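Local coordinates for protein inositol-3-phosphate synthase (Caenorhabditis elegans, PDB 1VKO) that belongs to the myo-inositol-1-phosphate synthase family and binds nicotinamide-adenine-dinucleotide on a Rossmann-type domain, in an assembly of four chains, at residues A313-K326 and H473-V487. Sequence-based numbering, arbitrary orientation.
Sequences AERHKVFVGGDDFK and HSVLSILSLLLKAPV. With NAD (nicotinamide-adenine-dinucleotide), chain G; POP (pyrophosphate 2-), chain H.
Lys484 runs nearly straight to CE and then bends (chi4 72°), which carries NZ back over the chain of Asp324 and Phe325, while Asp324 holds CG opposite its own backbone N (chi1 -159°) and turns its carboxylate to the same ammonium. NZ donates to the pyrophosphate atoms O and O5 and to Phe325 O; the 2.5 Å modelled between NZ and Phe325 O is shorter than an ordinary hydrogen bond, so its exact length is doubtful. The salt bridge from NZ to Asp324 OD2 is weak, at 3.5 Å. The stronger polar partner of that carboxylate is Lys373, and Ser376 OG also bonds to OD2.

Backbone pairing fixes both residues. Lys484 N donates to Asp324 O (2.6 Å), and Lys326 N donates to Leu482 O. The Lys326 chain, bent at chi2 and chi3, then passes Leu483 O with CE at 3.3 Å, and its NZ is bound by Gln501 and Ser334. Further back, Asp323, which follows a cis peptide, exchanges N-H and carbonyl bonds with Ala485, and Gly322 O receives Val487 N.

At the other end lies strand 320-321, outermost within this chain in the parallel Rossmann sheet. Val320 is held through both its N and its O, to Ser474 O and Leu476 N. Beside them Leu476 CD1 makes a CH-pi contact over one face of the Phe319 ring, 3.9 Å from its centroid and 21° off the normal, whereas His473 O and Ser474 O lie at the ring edge. Val475 N donates to His473 ND1, in the imidazole plane.

Val320 thus pairs with 474-476 at one end, and Asp323, Asp324 and Lys326 with 482-485 at the other, where Lys484 NZ, bonded to two pyrophosphate oxygens and weakly paired with Asp324, ties the paired backbones to the anion beside the nicotinamide.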
loop_
_atom_site.group_PDB
_atom_site.type_symbol
_atom_site.label_atom_id
_atom_site.label_comp_id
_atom_site.label_asym_id
_atom_site.label_seq_id
_atom_site.Cartn_x
_atom_site.Cartn_y
_atom_site.Cartn_z
ATOM N N ALA A 313 45.409 -4.927 7.978
ATOM C CA ALA A 313 44.768 -5.640 9.056
ATOM C C ALA A 313 45.298 -7.082 9.181
ATOM O O ALA A 313 45.516 -7.553 10.297
ATOM C CB ALA A 313 43.279 -5.623 8.869
ATOM N N GLU A 314 45.483 -7.790 8.058
ATOM C CA GLU A 314 46.025 -9.168 8.094
ATOM C C GLU A 314 47.387 -9.140 8.809
ATOM O O GLU A 314 47.674 -9.963 9.671
ATOM C CB GLU A 314 46.179 -9.792 6.677
ATOM C CG GLU A 314 44.934 -10.457 6.051
ATOM C CD GLU A 314 45.004 -10.622 4.509
ATOM O OE1 GLU A 314 45.945 -10.097 3.852
ATOM O OE2 GLU A 314 44.093 -11.267 3.928
ATOM N N ARG A 315 48.203 -8.158 8.444
ATOM C CA ARG A 315 49.563 -8.039 8.938
ATOM C C ARG A 315 49.615 -7.641 10.395
ATOM O O ARG A 315 50.593 -7.927 11.078
ATOM C CB ARG A 315 50.323 -7.018 8.101
ATOM C CG ARG A 315 51.645 -7.548 7.567
ATOM C CD ARG A 315 52.213 -6.738 6.418
ATOM N NE ARG A 315 52.430 -5.354 6.818
ATOM C CZ ARG A 315 52.797 -4.405 5.981
ATOM N NH1 ARG A 315 52.974 -4.721 4.703
ATOM N NH2 ARG A 315 52.980 -3.150 6.410
ATOM N N HIS A 316 48.571 -6.993 10.888
ATOM C CA HIS A 316 48.587 -6.496 12.270
ATOM C C HIS A 316 47.714 -7.291 13.234
ATOM O O HIS A 316 47.626 -6.961 14.422
ATOM C CB HIS A 316 48.284 -4.994 12.322
ATOM C CG HIS A 316 49.494 -4.136 12.134
ATOM N ND1 HIS A 316 50.022 -3.849 10.893
ATOM C CD2 HIS A 316 50.294 -3.516 13.033
ATOM C CE1 HIS A 316 51.093 -3.085 11.030
ATOM N NE2 HIS A 316 51.280 -2.869 12.319
ATOM N N LYS A 317 47.100 -8.355 12.715
ATOM C CA LYS A 317 46.311 -9.296 13.508
ATOM C C LYS A 317 45.076 -8.674 14.174
ATOM O O LYS A 317 44.765 -8.909 15.355
ATOM C CB LYS A 317 47.203 -10.053 14.507
ATOM C CG LYS A 317 47.747 -11.397 13.992
ATOM C CD LYS A 317 48.618 -11.269 12.736
ATOM C CE LYS A 317 49.669 -12.391 12.685
ATOM N N VAL A 318 44.352 -7.912 13.360
ATOM C CA VAL A 318 43.156 -7.184 13.769
ATOM C C VAL A 318 41.997 -7.527 12.803
ATOM O O VAL A 318 42.240 -7.947 11.653
ATOM C CB VAL A 318 43.534 -5.693 13.828
ATOM C CG1 VAL A 318 42.755 -4.851 12.852
ATOM C CG2 VAL A 318 43.534 -5.175 15.283
ATOM N N PHE A 319 40.751 -7.403 13.262
ATOM C CA PHE A 319 39.598 -7.709 12.394
ATOM C C PHE A 319 39.032 -6.466 11.774
ATOM O O PHE A 319 38.963 -5.424 12.436
ATOM C CB PHE A 319 38.443 -8.396 13.147
ATOM C CG PHE A 319 38.739 -9.797 13.603
ATOM C CD1 PHE A 319 38.916 -10.827 12.686
ATOM C CD2 PHE A 319 38.791 -10.096 14.958
ATOM C CE1 PHE A 319 39.185 -12.128 13.122
ATOM C CE2 PHE A 319 39.060 -11.390 15.401
ATOM C CZ PHE A 319 39.251 -12.403 14.491
ATOM N N VAL A 320 38.620 -6.591 10.504
ATOM C CA VAL A 320 37.878 -5.537 9.831
ATOM C C VAL A 320 36.460 -6.007 9.518
ATOM O O VAL A 320 36.217 -7.215 9.490
ATOM C CB VAL A 320 38.635 -4.906 8.613
ATOM C CG1 VAL A 320 39.878 -4.248 9.101
ATOM C CG2 VAL A 320 38.953 -5.925 7.473
ATOM N N GLY A 321 35.530 -5.062 9.327
ATOM C CA GLY A 321 34.140 -5.397 8.960
ATOM C C GLY A 321 33.423 -4.310 8.155
ATOM O O GLY A 321 33.786 -3.144 8.223
ATOM N N GLY A 322 32.410 -4.702 7.384
ATOM C CA GLY A 322 31.614 -3.790 6.543
ATOM C C GLY A 322 30.979 -4.526 5.372
ATOM O O GLY A 322 31.165 -5.730 5.225
ATOM N N ASP A 323 30.217 -3.830 4.529
ATOM C CA ASP A 323 30.002 -2.416 4.657
ATOM C C ASP A 323 28.511 -2.157 4.723
ATOM O O ASP A 323 27.733 -2.779 3.971
ATOM C CB ASP A 323 30.520 -1.718 3.403
ATOM C CG ASP A 323 31.989 -1.890 3.192
ATOM O OD1 ASP A 323 32.801 -1.909 4.180
ATOM O OD2 ASP A 323 32.456 -1.943 2.042
ATOM N N ASP A 324 28.122 -1.226 5.594
ATOM C CA ASP A 324 26.827 -0.525 5.525
ATOM C C ASP A 324 25.723 -1.283 6.263
ATOM O O ASP A 324 25.322 -2.388 5.832
ATOM C CB ASP A 324 26.456 -0.242 4.063
ATOM C CG ASP A 324 25.432 0.881 3.899
ATOM O OD1 ASP A 324 25.261 1.720 4.815
ATOM O OD2 ASP A 324 24.778 1.019 2.842
ATOM N N PHE A 325 25.231 -0.679 7.360
ATOM C CA PHE A 325 24.205 -1.287 8.185
ATOM C C PHE A 325 23.100 -1.777 7.337
ATOM O O PHE A 325 22.634 -1.090 6.404
ATOM C CB PHE A 325 23.588 -0.308 9.196
ATOM C CG PHE A 325 24.579 0.348 10.131
ATOM C CD1 PHE A 325 25.465 -0.410 10.888
ATOM C CD2 PHE A 325 24.598 1.729 10.284
ATOM C CE1 PHE A 325 26.372 0.224 11.775
ATOM C CE2 PHE A 325 25.512 2.350 11.175
ATOM C CZ PHE A 325 26.375 1.580 11.890
ATOM N N LYS A 326 22.666 -2.980 7.658
ATOM C CA LYS A 326 21.511 -3.532 7.019
ATOM C C LYS A 326 20.358 -3.468 7.985
ATOM O O LYS A 326 20.089 -4.422 8.737
ATOM C CB LYS A 326 21.810 -4.946 6.602
ATOM C CG LYS A 326 20.739 -5.527 5.814
ATOM C CD LYS A 326 20.712 -7.001 6.106
ATOM C CE LYS A 326 21.633 -7.752 5.209
ATOM N NZ LYS A 326 21.438 -9.213 5.382
ATOM N N HIS A 473 40.159 -15.489 9.947
ATOM C CA HIS A 473 40.590 -14.438 9.009
ATOM C C HIS A 473 40.238 -13.025 9.519
ATOM O O HIS A 473 39.210 -12.854 10.151
ATOM C CB HIS A 473 39.968 -14.662 7.627
ATOM C CG HIS A 473 40.644 -13.894 6.528
ATOM N ND1 HIS A 473 40.524 -12.527 6.389
ATOM C CD2 HIS A 473 41.462 -14.296 5.526
ATOM C CE1 HIS A 473 41.237 -12.121 5.353
ATOM N NE2 HIS A 473 41.816 -13.174 4.812
ATOM N N SER A 474 41.097 -12.030 9.251
ATOM C CA SER A 474 40.857 -10.626 9.644
ATOM C C SER A 474 39.538 -10.046 9.160
ATOM O O SER A 474 38.928 -9.237 9.864
ATOM C CB SER A 474 41.971 -9.695 9.145
ATOM O OG SER A 474 43.244 -10.120 9.583
ATOM N N VAL A 475 39.124 -10.409 7.947
ATOM C CA VAL A 475 37.917 -9.834 7.351
ATOM C C VAL A 475 36.783 -10.655 7.856
ATOM O O VAL A 475 36.497 -11.733 7.287
ATOM C CB VAL A 475 37.876 -9.938 5.797
ATOM C CG1 VAL A 475 36.569 -9.324 5.258
ATOM C CG2 VAL A 475 39.048 -9.239 5.168
ATOM N N LEU A 476 36.135 -10.193 8.920
ATOM C CA LEU A 476 35.208 -11.080 9.567
ATOM C C LEU A 476 33.808 -11.053 9.032
ATOM O O LEU A 476 32.935 -10.296 9.495
ATOM C CB LEU A 476 35.360 -11.158 11.103
ATOM C CG LEU A 476 34.646 -10.279 12.115
ATOM C CD1 LEU A 476 35.168 -10.599 13.479
ATOM C CD2 LEU A 476 34.936 -8.882 11.787
ATOM N N SER A 477 33.627 -11.907 8.021
ATOM C CA SER A 477 32.409 -12.022 7.265
ATOM C C SER A 477 31.204 -12.537 8.039
ATOM O O SER A 477 30.088 -12.312 7.612
ATOM C CB SER A 477 32.641 -12.866 5.997
ATOM O OG SER A 477 33.353 -14.069 6.263
ATOM N N ILE A 478 31.404 -13.206 9.167
ATOM C CA ILE A 478 30.277 -13.619 10.012
ATOM C C ILE A 478 29.407 -12.455 10.470
ATOM O O ILE A 478 28.318 -12.676 11.020
ATOM C CB ILE A 478 30.722 -14.428 11.281
ATOM C CG1 ILE A 478 31.697 -13.629 12.166
ATOM C CG2 ILE A 478 31.267 -15.786 10.913
ATOM C CD1 ILE A 478 31.745 -14.156 13.567
ATOM N N LEU A 479 29.887 -11.231 10.248
ATOM C CA LEU A 479 29.141 -10.010 10.583
ATOM C C LEU A 479 28.125 -9.609 9.506
ATOM O O LEU A 479 27.393 -8.628 9.649
ATOM C CB LEU A 479 30.114 -8.836 10.804
ATOM C CG LEU A 479 31.147 -8.916 11.930
ATOM C CD1 LEU A 479 31.855 -7.581 12.023
ATOM C CD2 LEU A 479 30.450 -9.278 13.242
ATOM N N SER A 480 28.091 -10.392 8.444
ATOM C CA SER A 480 27.287 -10.146 7.254
ATOM C C SER A 480 25.816 -9.909 7.472
ATOM O O SER A 480 25.214 -9.129 6.746
ATOM C CB SER A 480 27.419 -11.343 6.315
ATOM O OG SER A 480 28.709 -11.324 5.813
ATOM N N LEU A 481 25.227 -10.613 8.437
ATOM C CA LEU A 481 23.793 -10.462 8.709
ATOM C C LEU A 481 23.454 -9.058 9.102
ATOM O O LEU A 481 22.311 -8.637 8.943
ATOM C CB LEU A 481 23.265 -11.467 9.755
ATOM C CG LEU A 481 23.589 -11.366 11.238
ATOM C CD1 LEU A 481 22.619 -12.264 12.073
ATOM C CD2 LEU A 481 25.026 -11.791 11.406
ATOM N N LEU A 482 24.452 -8.340 9.608
ATOM C CA LEU A 482 24.256 -6.974 10.034
ATOM C C LEU A 482 24.541 -5.960 8.922
ATOM O O LEU A 482 24.316 -4.759 9.104
ATOM C CB LEU A 482 25.125 -6.661 11.277
ATOM C CG LEU A 482 24.760 -7.263 12.643
ATOM C CD1 LEU A 482 23.298 -7.622 12.717
ATOM C CD2 LEU A 482 25.591 -8.464 12.980
ATOM N N LEU A 483 25.026 -6.437 7.773
ATOM C CA LEU A 483 25.615 -5.531 6.785
ATOM C C LEU A 483 25.070 -5.762 5.385
ATOM O O LEU A 483 24.793 -6.908 5.022
ATOM C CB LEU A 483 27.143 -5.669 6.804
ATOM C CG LEU A 483 27.860 -5.262 8.107
ATOM C CD1 LEU A 483 29.283 -5.795 8.092
ATOM C CD2 LEU A 483 27.807 -3.736 8.418
ATOM N N LYS A 484 24.948 -4.672 4.616
ATOM C CA LYS A 484 24.292 -4.669 3.316
ATOM C C LYS A 484 25.185 -5.184 2.241
ATOM O O LYS A 484 24.723 -5.900 1.342
ATOM C CB LYS A 484 23.942 -3.268 2.881
ATOM C CG LYS A 484 22.597 -2.815 3.290
ATOM C CD LYS A 484 22.196 -1.624 2.423
ATOM C CE LYS A 484 21.197 -0.789 3.187
ATOM N NZ LYS A 484 21.832 -0.029 4.316
ATOM N N ALA A 485 26.457 -4.781 2.350
ATOM C CA ALA A 485 27.469 -4.977 1.324
ATOM C C ALA A 485 28.688 -5.599 1.970
ATOM O O ALA A 485 29.745 -4.962 2.142
ATOM C CB ALA A 485 27.812 -3.661 0.669
ATOM N N PRO A 486 28.550 -6.866 2.319
ATOM C CA PRO A 486 29.563 -7.505 3.152
ATOM C C PRO A 486 30.909 -7.660 2.402
ATOM O O PRO A 486 30.958 -8.038 1.211
ATOM C CB PRO A 486 28.928 -8.842 3.559
ATOM C CG PRO A 486 27.671 -8.998 2.732
ATOM C CD PRO A 486 27.466 -7.783 1.920
ATOM N N VAL A 487 31.961 -7.261 3.100
ATOM C CA VAL A 487 33.315 -7.444 2.701
ATOM C C VAL A 487 33.711 -8.826 3.270
ATOM O O VAL A 487 33.373 -9.181 4.418
ATOM C CB VAL A 487 34.181 -6.299 3.284
ATOM C CG1 VAL A 487 35.679 -6.451 2.909
ATOM C CG2 VAL A 487 33.656 -4.953 2.793
HETATM P PA NAD G . 23.902 11.575 11.043
HETATM O O1A NAD G . 24.097 12.739 10.194
HETATM O O2A NAD G . 22.863 11.889 12.039
HETATM O O5B NAD G . 25.310 11.208 11.673
HETATM C C5B NAD G . 26.491 11.619 11.051
HETATM C C4B NAD G . 27.346 12.300 12.103
HETATM O O4B NAD G . 28.700 12.131 11.749
HETATM C C3B NAD G . 27.099 13.780 12.174
HETATM O O3B NAD G . 27.240 14.091 13.551
HETATM C C2B NAD G . 28.263 14.428 11.480
HETATM O O2B NAD G . 28.619 15.526 12.317
HETATM C C1B NAD G . 29.347 13.363 11.619
HETATM N N9A NAD G . 30.473 13.321 10.650
HETATM C C8A NAD G . 30.492 13.564 9.310
HETATM N N7A NAD G . 31.763 13.420 8.872
HETATM C C5A NAD G . 32.580 13.092 9.890
HETATM C C6A NAD G . 33.963 12.868 10.004
HETATM N N6A NAD G . 34.823 12.997 8.981
HETATM N N1A NAD G . 34.482 12.574 11.239
HETATM C C2A NAD G . 33.678 12.532 12.341
HETATM N N3A NAD G . 32.352 12.794 12.214
HETATM C C4A NAD G . 31.785 13.061 11.018
HETATM O O3 NAD G . 23.531 10.251 10.185
HETATM P PN NAD G . 23.121 8.905 10.932
HETATM O O1N NAD G . 23.732 8.954 12.286
HETATM O O2N NAD G . 21.669 8.759 10.806
HETATM O O5D NAD G . 23.931 7.717 10.181
HETATM C C5D NAD G . 25.314 7.841 9.900
HETATM C C4D NAD G . 25.814 6.929 8.764
HETATM O O4D NAD G . 25.334 5.618 8.938
HETATM C C3D NAD G . 25.375 7.371 7.363
HETATM O O3D NAD G . 26.446 7.188 6.481
HETATM C C2D NAD G . 24.363 6.326 6.970
HETATM O O2D NAD G . 24.289 6.042 5.582
HETATM C C1D NAD G . 24.897 5.120 7.693
HETATM N N1N NAD G . 23.794 4.166 7.729
HETATM C C2N NAD G . 22.649 4.477 8.393
HETATM C C3N NAD G . 21.612 3.571 8.388
HETATM C C7N NAD G . 20.566 3.780 9.417
HETATM O O7N NAD G . 20.712 4.952 10.198
HETATM N N7N NAD G . 19.588 2.879 9.573
HETATM C C4N NAD G . 21.729 2.334 7.727
HETATM C C5N NAD G . 22.891 2.047 7.045
HETATM C C6N NAD G . 23.934 2.986 7.042
HETATM P P1 POP H . 17.970 -0.183 4.717
HETATM O O1 POP H . 18.112 -1.524 5.422
HETATM O O2 POP H . 16.695 0.496 5.158
HETATM O O3 POP H . 17.910 -0.410 3.215
HETATM O O POP H . 19.221 0.777 5.143
HETATM P P2 POP H . 19.492 2.309 4.651
HETATM O O4 POP H . 19.039 3.245 5.768
HETATM O O5 POP H . 20.978 2.463 4.358
HETATM O O6 POP H . 18.741 2.755 3.392
HETATM O O HOH W 1 31.031 -3.399 0.488
HETATM O O HOH W 2 20.811 -6.737 10.082
#